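Local coordinates for protein nuclear hormone receptor HR38 (Drosophila melanogaster, PDB 1PDU) that acts as an orphan nuclear receptor that mediates an atypical ecdysteroid signalling pathway in the fly, at residues Gln54-Thr57 and Ser58-Val62; Glu127-Asn130 and Asp131-Glu134; Arg137-Asn141 and Leu142-Ile146; Pro229-Ala232 and Leu233-Asn236. One frame throughout, in Å; residues are numbered along the deposited sequence.

Contact 1 of 4, residues Gln54-Thr57 and Ser58-Val62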
ATOM      1  N   GLN A  54      14.479   0.793   6.455  1.00 32.90           N
ATOM      2  CA  GLN A  54      14.791  -0.426   5.721  1.00 33.89           C
ATOM      3  C   GLN A  54      13.518  -1.176   5.360  1.00 32.85           C
ATOM      4  O   GLN A  54      13.322  -1.589   4.220  1.00 32.04           O
ATOM      5  CB  GLN A  54      15.677  -1.324   6.583  1.00 36.68           C
ATOM      6  CG  GLN A  54      16.286  -2.484   5.829  1.00 41.97           C
ATOM      7  CD  GLN A  54      17.093  -1.997   4.647  1.00 45.78           C
ATOM      8  OE1 GLN A  54      18.002  -1.164   4.797  1.00 47.03           O
ATOM      9  NE2 GLN A  54      16.764  -2.502   3.458  1.00 46.59           N
ATOM     10  N   LEU A  55      12.670  -1.351   6.366  1.00 32.37           N
ATOM     11  CA  LEU A  55      11.395  -2.030   6.236  1.00 33.10           C
ATOM     12  C   LEU A  55      10.533  -1.327   5.195  1.00 31.78           C
ATOM     13  O   LEU A  55       9.974  -1.957   4.297  1.00 31.06           O
ATOM     14  CB  LEU A  55      10.690  -2.019   7.591  1.00 35.63           C
ATOM     15  CG  LEU A  55       9.259  -2.527   7.648  1.00 38.64           C
ATOM     16  CD1 LEU A  55       9.241  -4.003   7.269  1.00 39.61           C
ATOM     17  CD2 LEU A  55       8.711  -2.322   9.053  1.00 39.62           C
ATOM     18  N   LEU A  56      10.443  -0.010   5.316  1.00 30.72           N
ATOM     19  CA  LEU A  56       9.655   0.780   4.393  1.00 29.92           C
ATOM     20  C   LEU A  56      10.213   0.747   2.960  1.00 29.42           C
ATOM     21  O   LEU A  56       9.479   0.431   2.018  1.00 27.72           O
ATOM     22  CB  LEU A  56       9.564   2.217   4.911  1.00 31.38           C
ATOM     23  CG  LEU A  56       8.603   3.209   4.252  1.00 34.35           C
ATOM     24  CD1 LEU A  56       7.332   2.512   3.769  1.00 34.13           C
ATOM     25  CD2 LEU A  56       8.266   4.298   5.265  1.00 34.99           C
ATOM     26  N   THR A  57      11.503   1.034   2.788  1.00 28.64           N
ATOM     27  CA  THR A  57      12.090   1.046   1.445  1.00 29.24           C
ATOM     28  C   THR A  57      12.055  -0.284   0.703  1.00 28.52           C
ATOM     29  O   THR A  57      11.727  -0.320  -0.480  1.00 28.42           O
ATOM     30  CB  THR A  57      13.566   1.565   1.431  1.00 28.55           C
ATOM     31  OG1 THR A  57      14.355   0.829   2.372  1.00 29.89           O
ATOM     32  CG2 THR A  57      13.623   3.035   1.772  1.00 29.13           C
ATOM     33  N   SER A  58      12.384  -1.375   1.379  1.00 28.99           N
ATOM     34  CA  SER A  58      12.378  -2.667   0.703  1.00 30.43           C
ATOM     35  C   SER A  58      10.967  -3.129   0.377  1.00 30.62           C
ATOM     36  O   SER A  58      10.767  -3.873  -0.584  1.00 31.02           O
ATOM     37  CB  SER A  58      13.098  -3.723   1.536  1.00 31.87           C
ATOM     38  OG  SER A  58      12.427  -3.936   2.757  1.00 37.88           O
ATOM     39  N   SER A  59       9.985  -2.694   1.169  1.00 30.35           N
ATOM     40  CA  SER A  59       8.601  -3.070   0.897  1.00 29.91           C
ATOM     41  C   SER A  59       8.141  -2.293  -0.334  1.00 29.04           C
ATOM     42  O   SER A  59       7.413  -2.806  -1.176  1.00 27.36           O
ATOM     43  CB  SER A  59       7.695  -2.737   2.085  1.00 30.46           C
ATOM     44  OG  SER A  59       7.964  -3.593   3.182  1.00 31.07           O
ATOM     45  N   VAL A  60       8.584  -1.047  -0.432  1.00 28.75           N
ATOM     46  CA  VAL A  60       8.219  -0.225  -1.567  1.00 29.43           C
ATOM     47  C   VAL A  60       8.849  -0.807  -2.829  1.00 30.30           C
ATOM     48  O   VAL A  60       8.268  -0.729  -3.904  1.00 30.87           O
ATOM     49  CB  VAL A  60       8.649   1.243  -1.335  1.00 29.13           C
ATOM     50  CG1 VAL A  60       8.516   2.058  -2.620  1.00 27.12           C
ATOM     51  CG2 VAL A  60       7.763   1.848  -0.244  1.00 27.04           C
ATOM     52  N   ASP A  61      10.030  -1.408  -2.694  1.00 30.80           N
ATOM     53  CA  ASP A  61      10.685  -2.032  -3.839  1.00 32.04           C
ATOM     54  C   ASP A  61       9.793  -3.154  -4.351  1.00 31.33           C
ATOM     55  O   ASP A  61       9.648  -3.346  -5.554  1.00 30.99           O
ATOM     56  CB  ASP A  61      12.042  -2.619  -3.446  1.00 34.16           C
ATOM     57  CG  ASP A  61      13.101  -1.556  -3.246  1.00 36.96           C
ATOM     58  OD1 ASP A  61      13.071  -0.544  -3.983  1.00 37.47           O
ATOM     59  OD2 ASP A  61      13.972  -1.738  -2.361  1.00 39.91           O
ATOM     60  N   VAL A  62       9.196  -3.896  -3.421  1.00 31.36           N
ATOM     61  CA  VAL A  62       8.306  -4.991  -3.780  1.00 31.06           C
ATOM     62  C   VAL A  62       7.044  -4.423  -4.397  1.00 30.37           C
ATOM     63  O   VAL A  62       6.542  -4.944  -5.382  1.00 32.15           O
ATOM     64  CB  VAL A  62       7.929  -5.860  -2.559  1.00 30.23           C
ATOM     65  CG1 VAL A  62       6.742  -6.747  -2.903  1.00 30.74           C
ATOM     66  CG2 VAL A  62       9.114  -6.732  -2.156  1.00 27.85           C
TER

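Contact 2 of 4, residues Glu127-Asn130 and Asp131-Glu134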
ATOM      1  N   GLU A 127       1.726   6.396  17.324  1.00 41.37           N
ATOM      2  CA  GLU A 127       0.285   6.163  17.386  1.00 42.02           C
ATOM      3  C   GLU A 127      -0.316   5.932  16.013  1.00 40.78           C
ATOM      4  O   GLU A 127      -1.391   5.349  15.885  1.00 40.32           O
ATOM      5  CB  GLU A 127      -0.429   7.331  18.072  1.00 44.76           C
ATOM      6  CG  GLU A 127      -0.628   7.122  19.570  1.00 49.09           C
ATOM      7  CD  GLU A 127      -1.412   5.838  19.893  1.00 51.46           C
ATOM      8  OE1 GLU A 127      -2.621   5.759  19.548  1.00 50.68           O
ATOM      9  OE2 GLU A 127      -0.808   4.911  20.490  1.00 52.01           O
ATOM     10  N   TRP A 128       0.378   6.391  14.982  1.00 38.66           N
ATOM     11  CA  TRP A 128      -0.101   6.203  13.625  1.00 37.54           C
ATOM     12  C   TRP A 128      -0.438   4.727  13.309  1.00 37.66           C
ATOM     13  O   TRP A 128      -1.359   4.443  12.542  1.00 36.59           O
ATOM     14  CB  TRP A 128       0.947   6.732  12.653  1.00 36.16           C
ATOM     15  CG  TRP A 128       0.635   6.476  11.234  1.00 34.48           C
ATOM     16  CD1 TRP A 128      -0.557   6.674  10.611  1.00 33.52           C
ATOM     17  CD2 TRP A 128       1.545   6.024  10.232  1.00 34.13           C
ATOM     18  NE1 TRP A 128      -0.449   6.379   9.281  1.00 33.30           N
ATOM     19  CE2 TRP A 128       0.833   5.976   9.019  1.00 34.27           C
ATOM     20  CE3 TRP A 128       2.896   5.659  10.241  1.00 34.86           C
ATOM     21  CZ2 TRP A 128       1.425   5.576   7.819  1.00 34.93           C
ATOM     22  CZ3 TRP A 128       3.489   5.261   9.045  1.00 35.63           C
ATOM     23  CH2 TRP A 128       2.749   5.223   7.849  1.00 34.78           C
ATOM     24  N   LEU A 129       0.300   3.792  13.902  1.00 38.52           N
ATOM     25  CA  LEU A 129       0.050   2.374  13.659  1.00 39.95           C
ATOM     26  C   LEU A 129      -1.376   2.002  14.068  1.00 40.82           C
ATOM     27  O   LEU A 129      -2.075   1.293  13.338  1.00 41.47           O
ATOM     28  CB  LEU A 129       1.040   1.559  14.480  1.00 40.24           C
ATOM     29  CG  LEU A 129       0.922   0.060  14.232  1.00 20.00           C
ATOM     30  CD1 LEU A 129       1.249  -0.325  12.787  1.00 38.02           C
ATOM     31  CD2 LEU A 129       1.872  -0.747  15.115  1.00 20.00           C
ATOM     32  N   ASN A 130      -1.800   2.478  15.236  1.00 41.05           N
ATOM     33  CA  ASN A 130      -3.146   2.206  15.722  1.00 40.60           C
ATOM     34  C   ASN A 130      -4.173   2.682  14.711  1.00 39.59           C
ATOM     35  O   ASN A 130      -5.195   2.037  14.513  1.00 40.75           O
ATOM     36  CB  ASN A 130      -3.376   2.889  17.072  1.00 41.63           C
ATOM     37  CG  ASN A 130      -2.841   2.072  18.224  1.00 43.16           C
ATOM     38  OD1 ASN A 130      -2.879   0.846  18.203  1.00 45.42           O
ATOM     39  ND2 ASN A 130      -2.329   2.753  19.243  1.00 43.87           N
ATOM     40  N   ASP A 131      -3.908   3.814  14.071  1.00 38.54           N
ATOM     41  CA  ASP A 131      -4.828   4.323  13.068  1.00 38.06           C
ATOM     42  C   ASP A 131      -4.813   3.397  11.849  1.00 36.83           C
ATOM     43  O   ASP A 131      -5.835   3.218  11.182  1.00 37.13           O
ATOM     44  CB  ASP A 131      -4.439   5.748  12.681  1.00 40.50           C
ATOM     45  CG  ASP A 131      -4.706   6.741  13.799  1.00 44.11           C
ATOM     46  OD1 ASP A 131      -5.895   6.952  14.146  1.00 46.56           O
ATOM     47  OD2 ASP A 131      -3.733   7.301  14.345  1.00 44.95           O
ATOM     48  N   ILE A 132      -3.658   2.802  11.565  1.00 34.06           N
ATOM     49  CA  ILE A 132      -3.542   1.878  10.447  1.00 32.97           C
ATOM     50  C   ILE A 132      -4.372   0.631  10.761  1.00 33.59           C
ATOM     51  O   ILE A 132      -5.135   0.148   9.915  1.00 32.08           O
ATOM     52  CB  ILE A 132      -2.074   1.477  10.206  1.00 32.55           C
ATOM     53  CG1 ILE A 132      -1.265   2.724   9.824  1.00 30.94           C
ATOM     54  CG2 ILE A 132      -1.987   0.408   9.108  1.00 31.20           C
ATOM     55  CD1 ILE A 132       0.197   2.470   9.579  1.00 30.14           C
ATOM     56  N   MET A 133      -4.236   0.122  11.984  1.00 33.59           N
ATOM     57  CA  MET A 133      -4.992  -1.055  12.398  1.00 34.22           C
ATOM     58  C   MET A 133      -6.489  -0.751  12.352  1.00 35.67           C
ATOM     59  O   MET A 133      -7.307  -1.610  12.007  1.00 35.97           O
ATOM     60  CB  MET A 133      -4.567  -1.497  13.798  1.00 32.13           C
ATOM     61  CG  MET A 133      -3.178  -2.113  13.819  1.00 30.76           C
ATOM     62  SD  MET A 133      -3.020  -3.344  12.498  1.00 27.98           S
ATOM     63  CE  MET A 133      -1.477  -3.879  12.758  1.00 27.76           C
ATOM     64  N   GLU A 134      -6.841   0.480  12.684  1.00 36.72           N
ATOM     65  CA  GLU A 134      -8.229   0.911  12.645  1.00 39.56           C
ATOM     66  C   GLU A 134      -8.738   0.848  11.197  1.00 38.58           C
ATOM     67  O   GLU A 134      -9.866   0.425  10.936  1.00 39.28           O
ATOM     68  CB  GLU A 134      -8.317   2.336  13.191  1.00 43.59           C
ATOM     69  CG  GLU A 134      -9.705   2.917  13.309  1.00 48.81           C
ATOM     70  CD  GLU A 134      -9.776   3.950  14.422  1.00 52.89           C
ATOM     71  OE1 GLU A 134     -10.753   4.727  14.455  1.00 56.03           O
ATOM     72  OE2 GLU A 134      -8.858   3.975  15.275  1.00 54.41           O
TER

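Contact 3 of 4, residues Arg137-Asn141 and Leu142-Ile146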
ATOM      1  N   ARG A 137      -9.301  -2.908  10.192  1.00 41.73           N
ATOM      2  CA  ARG A 137     -10.586  -3.467  10.604  1.00 43.58           C
ATOM      3  C   ARG A 137     -11.691  -2.952   9.688  1.00 43.53           C
ATOM      4  O   ARG A 137     -12.626  -3.681   9.351  1.00 44.13           O
ATOM      5  CB  ARG A 137     -10.884  -3.110  12.064  1.00 44.29           C
ATOM      6  CG  ARG A 137      -9.869  -3.688  13.044  1.00 46.85           C
ATOM      7  CD  ARG A 137     -10.271  -3.449  14.499  1.00 47.87           C
ATOM      8  NE  ARG A 137     -10.209  -2.039  14.888  1.00 49.43           N
ATOM      9  CZ  ARG A 137      -9.183  -1.472  15.524  1.00 49.14           C
ATOM     10  NH1 ARG A 137      -9.225  -0.181  15.832  1.00 48.99           N
ATOM     11  NH2 ARG A 137      -8.120  -2.195  15.862  1.00 48.96           N
ATOM     12  N   SER A 138     -11.571  -1.698   9.271  1.00 43.21           N
ATOM     13  CA  SER A 138     -12.558  -1.111   8.377  1.00 43.36           C
ATOM     14  C   SER A 138     -12.622  -1.911   7.066  1.00 43.13           C
ATOM     15  O   SER A 138     -13.711  -2.249   6.591  1.00 42.43           O
ATOM     16  CB  SER A 138     -12.201   0.355   8.084  1.00 44.24           C
ATOM     17  OG  SER A 138     -13.124   0.954   7.178  1.00 46.68           O
ATOM     18  N   LEU A 139     -11.457  -2.211   6.488  1.00 41.75           N
ATOM     19  CA  LEU A 139     -11.388  -2.973   5.236  1.00 40.81           C
ATOM     20  C   LEU A 139     -12.078  -4.330   5.346  1.00 40.86           C
ATOM     21  O   LEU A 139     -12.882  -4.711   4.493  1.00 38.24           O
ATOM     22  CB  LEU A 139      -9.934  -3.213   4.823  1.00 38.16           C
ATOM     23  CG  LEU A 139      -9.082  -2.025   4.379  1.00 37.24           C
ATOM     24  CD1 LEU A 139      -7.644  -2.481   4.192  1.00 34.15           C
ATOM     25  CD2 LEU A 139      -9.642  -1.437   3.096  1.00 34.11           C
ATOM     26  N   HIS A 140     -11.747  -5.050   6.409  1.00 42.13           N
ATOM     27  CA  HIS A 140     -12.297  -6.369   6.647  1.00 44.73           C
ATOM     28  C   HIS A 140     -13.784  -6.390   6.995  1.00 45.81           C
ATOM     29  O   HIS A 140     -14.457  -7.394   6.762  1.00 46.16           O
ATOM     30  CB  HIS A 140     -11.458  -7.056   7.717  1.00 45.85           C
ATOM     31  CG  HIS A 140     -10.011  -7.164   7.343  1.00 49.23           C
ATOM     32  ND1 HIS A 140      -9.591  -7.774   6.177  1.00 49.14           N
ATOM     33  CD2 HIS A 140      -8.892  -6.688   7.943  1.00 49.22           C
ATOM     34  CE1 HIS A 140      -8.278  -7.668   6.076  1.00 50.44           C
ATOM     35  NE2 HIS A 140      -7.830  -7.012   7.134  1.00 50.34           N
ATOM     36  N   ASN A 141     -14.299  -5.292   7.545  1.00 46.62           N
ATOM     37  CA  ASN A 141     -15.718  -5.226   7.869  1.00 47.26           C
ATOM     38  C   ASN A 141     -16.487  -5.206   6.567  1.00 46.67           C
ATOM     39  O   ASN A 141     -17.547  -5.820   6.448  1.00 48.09           O
ATOM     40  CB  ASN A 141     -16.050  -3.969   8.682  1.00 48.43           C
ATOM     41  CG  ASN A 141     -15.697  -4.120  10.148  1.00 51.25           C
ATOM     42  OD1 ASN A 141     -16.004  -5.145  10.774  1.00 51.88           O
ATOM     43  ND2 ASN A 141     -15.057  -3.100  10.712  1.00 52.31           N
ATOM     44  N   LEU A 142     -15.941  -4.492   5.591  1.00 45.24           N
ATOM     45  CA  LEU A 142     -16.550  -4.387   4.280  1.00 44.98           C
ATOM     46  C   LEU A 142     -16.352  -5.684   3.498  1.00 45.96           C
ATOM     47  O   LEU A 142     -17.112  -5.986   2.574  1.00 46.96           O
ATOM     48  CB  LEU A 142     -15.916  -3.233   3.510  1.00 44.56           C
ATOM     49  CG  LEU A 142     -16.351  -3.093   2.055  1.00 45.36           C
ATOM     50  CD1 LEU A 142     -17.851  -2.888   2.010  1.00 45.74           C
ATOM     51  CD2 LEU A 142     -15.628  -1.928   1.397  1.00 45.87           C
ATOM     52  N   GLU A 143     -15.335  -6.452   3.881  1.00 45.75           N
ATOM     53  CA  GLU A 143     -15.011  -7.705   3.206  1.00 46.44           C
ATOM     54  C   GLU A 143     -14.680  -7.443   1.741  1.00 45.02           C
ATOM     55  O   GLU A 143     -15.569  -7.225   0.911  1.00 43.80           O
ATOM     56  CB  GLU A 143     -16.169  -8.700   3.313  1.00 49.02           C
ATOM     57  CG  GLU A 143     -16.376  -9.251   4.716  1.00 53.81           C
ATOM     58  CD  GLU A 143     -17.604 -10.151   4.822  1.00 57.20           C
ATOM     59  OE1 GLU A 143     -17.796 -10.775   5.893  1.00 58.54           O
ATOM     60  OE2 GLU A 143     -18.379 -10.229   3.839  1.00 59.27           O
ATOM     61  N   ILE A 144     -13.383  -7.462   1.446  1.00 42.48           N
ATOM     62  CA  ILE A 144     -12.881  -7.226   0.103  1.00 39.92           C
ATOM     63  C   ILE A 144     -12.116  -8.465  -0.358  1.00 38.12           C
ATOM     64  O   ILE A 144     -11.143  -8.868   0.280  1.00 36.13           O
ATOM     65  CB  ILE A 144     -11.943  -5.989   0.091  1.00 40.41           C
ATOM     66  CG1 ILE A 144     -12.718  -4.753   0.571  1.00 40.47           C
ATOM     67  CG2 ILE A 144     -11.370  -5.766  -1.308  1.00 39.52           C
ATOM     68  CD1 ILE A 144     -11.856  -3.527   0.821  1.00 39.90           C
ATOM     69  N   ASP A 145     -12.565  -9.083  -1.451  1.00 36.69           N
ATOM     70  CA  ASP A 145     -11.872 -10.265  -1.961  1.00 35.68           C
ATOM     71  C   ASP A 145     -10.576  -9.843  -2.662  1.00 34.08           C
ATOM     72  O   ASP A 145     -10.365  -8.655  -2.940  1.00 32.77           O
ATOM     73  CB  ASP A 145     -12.770 -11.080  -2.913  1.00 36.82           C
ATOM     74  CG  ASP A 145     -13.350 -10.249  -4.050  1.00 39.61           C
ATOM     75  OD1 ASP A 145     -12.668  -9.329  -4.559  1.00 39.90           O
ATOM     76  OD2 ASP A 145     -14.495 -10.536  -4.449  1.00 41.30           O
ATOM     77  N   ILE A 146      -9.712 -10.815  -2.941  1.00 32.56           N
ATOM     78  CA  ILE A 146      -8.429 -10.534  -3.564  1.00 31.78           C
ATOM     79  C   ILE A 146      -8.520  -9.785  -4.894  1.00 30.78           C
ATOM     80  O   ILE A 146      -7.701  -8.909  -5.171  1.00 29.86           O
ATOM     81  CB  ILE A 146      -7.602 -11.837  -3.717  1.00 34.15           C
ATOM     82  CG1 ILE A 146      -6.126 -11.476  -3.871  1.00 36.14           C
ATOM     83  CG2 ILE A 146      -8.090 -12.664  -4.910  1.00 33.13           C
ATOM     84  CD1 ILE A 146      -5.191 -12.662  -3.712  1.00 38.16           C
TER
HETATM   85  O   HOH W   1     -11.391  -8.705   3.945  1.00 34.82           O

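Contact 4 of 4, residues Pro229-Ala232 and Leu233-Asn236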
ATOM      1  N   PRO A 229      20.430   8.918   8.232  1.00 36.88           N
ATOM      2  CA  PRO A 229      19.931   9.604   7.041  1.00 37.73           C
ATOM      3  C   PRO A 229      18.706   8.933   6.413  1.00 38.17           C
ATOM      4  O   PRO A 229      18.533   7.724   6.489  1.00 37.26           O
ATOM      5  CB  PRO A 229      21.145   9.594   6.114  1.00 37.78           C
ATOM      6  CG  PRO A 229      21.797   8.295   6.452  1.00 36.32           C
ATOM      7  CD  PRO A 229      21.732   8.280   7.965  1.00 36.41           C
ATOM      8  N   ALA A 230      17.857   9.733   5.785  1.00 39.78           N
ATOM      9  CA  ALA A 230      16.665   9.202   5.142  1.00 41.59           C
ATOM     10  C   ALA A 230      16.989   8.777   3.720  1.00 42.25           C
ATOM     11  O   ALA A 230      17.623   9.525   2.971  1.00 42.56           O
ATOM     12  CB  ALA A 230      15.564  10.253   5.130  1.00 41.75           C
ATOM     13  N   PRO A 231      16.557   7.563   3.326  1.00 42.90           N
ATOM     14  CA  PRO A 231      16.801   7.036   1.978  1.00 43.60           C
ATOM     15  C   PRO A 231      16.072   7.899   0.947  1.00 44.96           C
ATOM     16  O   PRO A 231      15.090   8.570   1.275  1.00 45.01           O
ATOM     17  CB  PRO A 231      16.215   5.621   2.040  1.00 43.77           C
ATOM     18  CG  PRO A 231      16.177   5.305   3.514  1.00 43.46           C
ATOM     19  CD  PRO A 231      15.786   6.603   4.135  1.00 41.90           C
ATOM     20  N   ALA A 232      16.543   7.880  -0.295  1.00 46.30           N
ATOM     21  CA  ALA A 232      15.913   8.674  -1.351  1.00 47.50           C
ATOM     22  C   ALA A 232      14.433   8.309  -1.486  1.00 48.06           C
ATOM     23  O   ALA A 232      13.567   9.177  -1.626  1.00 47.65           O
ATOM     24  CB  ALA A 232      16.632   8.439  -2.673  1.00 47.43           C
ATOM     25  N   LEU A 233      14.158   7.012  -1.441  1.00 48.84           N
ATOM     26  CA  LEU A 233      12.800   6.505  -1.555  1.00 50.61           C
ATOM     27  C   LEU A 233      11.893   7.194  -0.534  1.00 51.06           C
ATOM     28  O   LEU A 233      10.752   7.551  -0.841  1.00 51.44           O
ATOM     29  CB  LEU A 233      12.802   4.990  -1.338  1.00 51.80           C
ATOM     30  CG  LEU A 233      11.610   4.185  -1.855  1.00 52.92           C
ATOM     31  CD1 LEU A 233      11.376   4.503  -3.321  1.00 54.60           C
ATOM     32  CD2 LEU A 233      11.888   2.699  -1.688  1.00 54.27           C
ATOM     33  N   ILE A 234      12.403   7.388   0.678  1.00 50.72           N
ATOM     34  CA  ILE A 234      11.632   8.050   1.722  1.00 51.04           C
ATOM     35  C   ILE A 234      11.489   9.539   1.423  1.00 51.43           C
ATOM     36  O   ILE A 234      10.464  10.141   1.727  1.00 51.27           O
ATOM     37  CB  ILE A 234      12.287   7.860   3.108  1.00 50.47           C
ATOM     38  CG1 ILE A 234      12.210   6.391   3.519  1.00 51.15           C
ATOM     39  CG2 ILE A 234      11.579   8.699   4.145  1.00 49.62           C
ATOM     40  CD1 ILE A 234      10.799   5.879   3.687  1.00 51.22           C
ATOM     41  N   GLU A 235      12.520  10.132   0.829  1.00 52.67           N
ATOM     42  CA  GLU A 235      12.482  11.551   0.476  1.00 53.74           C
ATOM     43  C   GLU A 235      11.508  11.785  -0.676  1.00 53.14           C
ATOM     44  O   GLU A 235      10.917  12.866  -0.793  1.00 54.10           O
ATOM     45  CB  GLU A 235      13.867  12.038   0.053  1.00 55.70           C
ATOM     46  CG  GLU A 235      14.873  12.157   1.180  1.00 59.30           C
ATOM     47  CD  GLU A 235      14.702  13.431   1.972  1.00 61.17           C
ATOM     48  OE1 GLU A 235      13.763  14.203   1.660  1.00 62.22           O
ATOM     49  OE2 GLU A 235      15.510  13.659   2.901  1.00 61.46           O
ATOM     50  N   ASN A 236      11.359  10.781  -1.539  1.00 51.50           N
ATOM     51  CA  ASN A 236      10.449  10.893  -2.674  1.00 50.10           C
ATOM     52  C   ASN A 236       9.006  11.046  -2.191  1.00 48.74           C
ATOM     53  O   ASN A 236       8.198  11.712  -2.841  1.00 50.13           O
ATOM     54  CB  ASN A 236      10.541   9.662  -3.586  1.00 50.03           C
ATOM     55  CG  ASN A 236      11.909   9.507  -4.237  1.00 50.33           C
ATOM     56  OD1 ASN A 236      12.686  10.463  -4.323  1.00 49.99           O
ATOM     57  ND2 ASN A 236      12.202   8.294  -4.718  1.00 48.25           N
TER

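Contact 1 of 4, residues Gln54-Thr57 and Ser58-Val62
S58 and S59 turn their hydroxyls back onto the preceding helical turn by two different rotations about CA-CB. In S58 (chi1 63°) OG sits between the backbone N and the carbonyl carbon; in S59 (chi1 -70°) it lies beside the backbone N and opposite the carbonyl carbon. Each ends up donating to the carbonyl four residues back: S58 OG to Q54 O at 2.9 Å, and S59 OG to L55 O at 2.8 Å. Both carbonyls also take the helical N-H of the same serine. S58 N reaches Q54 O at 3.0 Å and runs nearly straight, at 167°; S59 N reaches L55 O at 3.2 Å and is more bent. In each case hydroxyl and amide come in from opposite faces of the carbonyl plane, so two donors grip one oxygen without competing for the same space. S58 OG has a second partner in N112 ND2, which ties this turn to a neighbouring loop, while T57 OG1 bonds to Y53 O.

Round the helix, L56 and V60 lie side by side and point the same way, with L56 CD1 4.1 Å from V60 CG2. F93 and F85 of helix 78-100 pack on this side, L56 meeting the first and V60 the second. Serine hydroxyls bonded to the carbonyl four residues back are common inside helices; here they belong to the long helix 45-67 of a nuclear-receptor ligand-binding domain.

Contact 2 of 4, residues Glu127-Asn130 and Asp131-Glu134
I132 lays its terminal methyl over one face of the W128 indole. CD1 stands 3.8 Å from the centroid of the six-membered ring and only 17° off the ring normal, a true CH-pi contact, and its nearest ring atom is W128 CE2, 3.6 Å from I132 CD1. The indole gets there because W128 CG is anti to the backbone N (chi1 174°), while CG1 of I132 stays beside its own backbone N and crosses towards the pyrrole nitrogen, I132 CG1 to W128 NE1 being 3.8 Å. On the same helix L129 CD1 lies 4.4 Å from I132 CD1 and extends the apolar patch towards M133.

This patch is the inward side of helix 128-142 in the all-helical nuclear-receptor ligand-binding fold. L90 and V94 of helix 78-100 touch the indole, and F125 meets it at a shallow angle between the ring planes. A hydrogen bond from NE1 to L211 O of helix 204-225 helps set the rotation of the indole; D131 OD2 is held by Q214 of that helix.

The other side of the helix is polar and exposed. There N130 ND2 donates to E127 OE1 at 3.0 Å, the acceptor lying close to the amide plane and the donor on the syn side of the carboxylate but tilted from its plane.

Contact 3 of 4, residues Arg137-Asn141 and Leu142-Ile146
I144 reaches back to L139 across the end of the helix. From CB its long branch leaves beside the backbone N (chi1 -60°). CG1 comes to 3.9 Å from L139 O, and beyond it CD1 lies 4.0 Å from that L139 O and 3.8 Å from L139 CD2. The branch thus lies over the last turn and the methyls meet at an angle. I144 also touches F149 across the start of helix 146-157 as a hydrophobic staple, and Y197, L201 and L152 pack on it too.

The backbone here is the C-terminal stop of helix 128-142. E143 takes a positive phi (60°) and ends the helical run, and the closing bonds are weak: E143 N is 3.1 Å from L139 O and 3.2 Å from H140 O, both well bent. I144 N turns instead to a water that also sits in the plane of the H140 ring at its edge, 3.0 Å from H140 ND1; the water accepts from I144 N, though weakly. On the far side of that ring NE2 makes weak hydrogen bonds to A98 O and A101 O. Next along the chain, D145 caps helix 146-157 with OD1 on A148 N, while its OD2 bonds to H184.

Contact 4 of 4, residues Pro229-Ala232 and Leu233-Asn236
P231 and I234 form the tight half of this turn. Their side chains lie side by side and point the same way, with P231 CD 3.6 Å from I234 CG1 and P231 CG 4.1 Å from that same atom. Putting CG1 beside its own backbone N (chi1 -67°) is what brings I234 against the pyrrolidine ring. The backbone is just as close. P231 O accepts from E235 N at 3.0 Å, in the carbonyl plane, and takes a weaker, more bent bond from I234 N. One residue on, N236 N donates to A232 O at 2.7 Å. I234 is buried, and L56 of helix 45-67 packs on it, while Y53 and T57 of the same helix meet P231.

Away from that helix the packing thins. A230 CB is 4.4 Å from I234 CG2 and 4.1 Å from E235 OE2, so the bent glutamate chain merely skirts the alanine methyl; its carboxylate has a long, weak ion pair with K223. A232 lies at the exposed start of the helix.

P231 holds the N-cap position of helix 232-236, which by its place in the fold probably corresponds to the activation helix of nuclear receptors. Lacking a polar side chain, this proline cannot cap in the usual way: the first turn is held by its carbonyl and by hydrophobic contact, and the carboxylate of E235 would probably suit the positive end of the helix dipole.

None of the four contacts encloses a loop: each lies between adjoining segments, in contacts of three to five residues, and they follow in series along the chain without nesting or crossing. Contact 1 lies in helix 45-67. Contacts 2 and 3 share helix 128-142, one near its start and the other at its end, where the chain passes on to helix 146-157. Contact 4 begins the short helix 232-236. Contacts 1 and 4 touch, though far apart in sequence: L56 CD2 is 3.4 Å from I234 CD1, and V60 CG1 is 3.6 Å from L233 CD2, seating the C-terminal helix on helix 45-67. Contact 3 lies across the chain's centre from contacts 1 and 4, about 31 Å from contact 4 between centres.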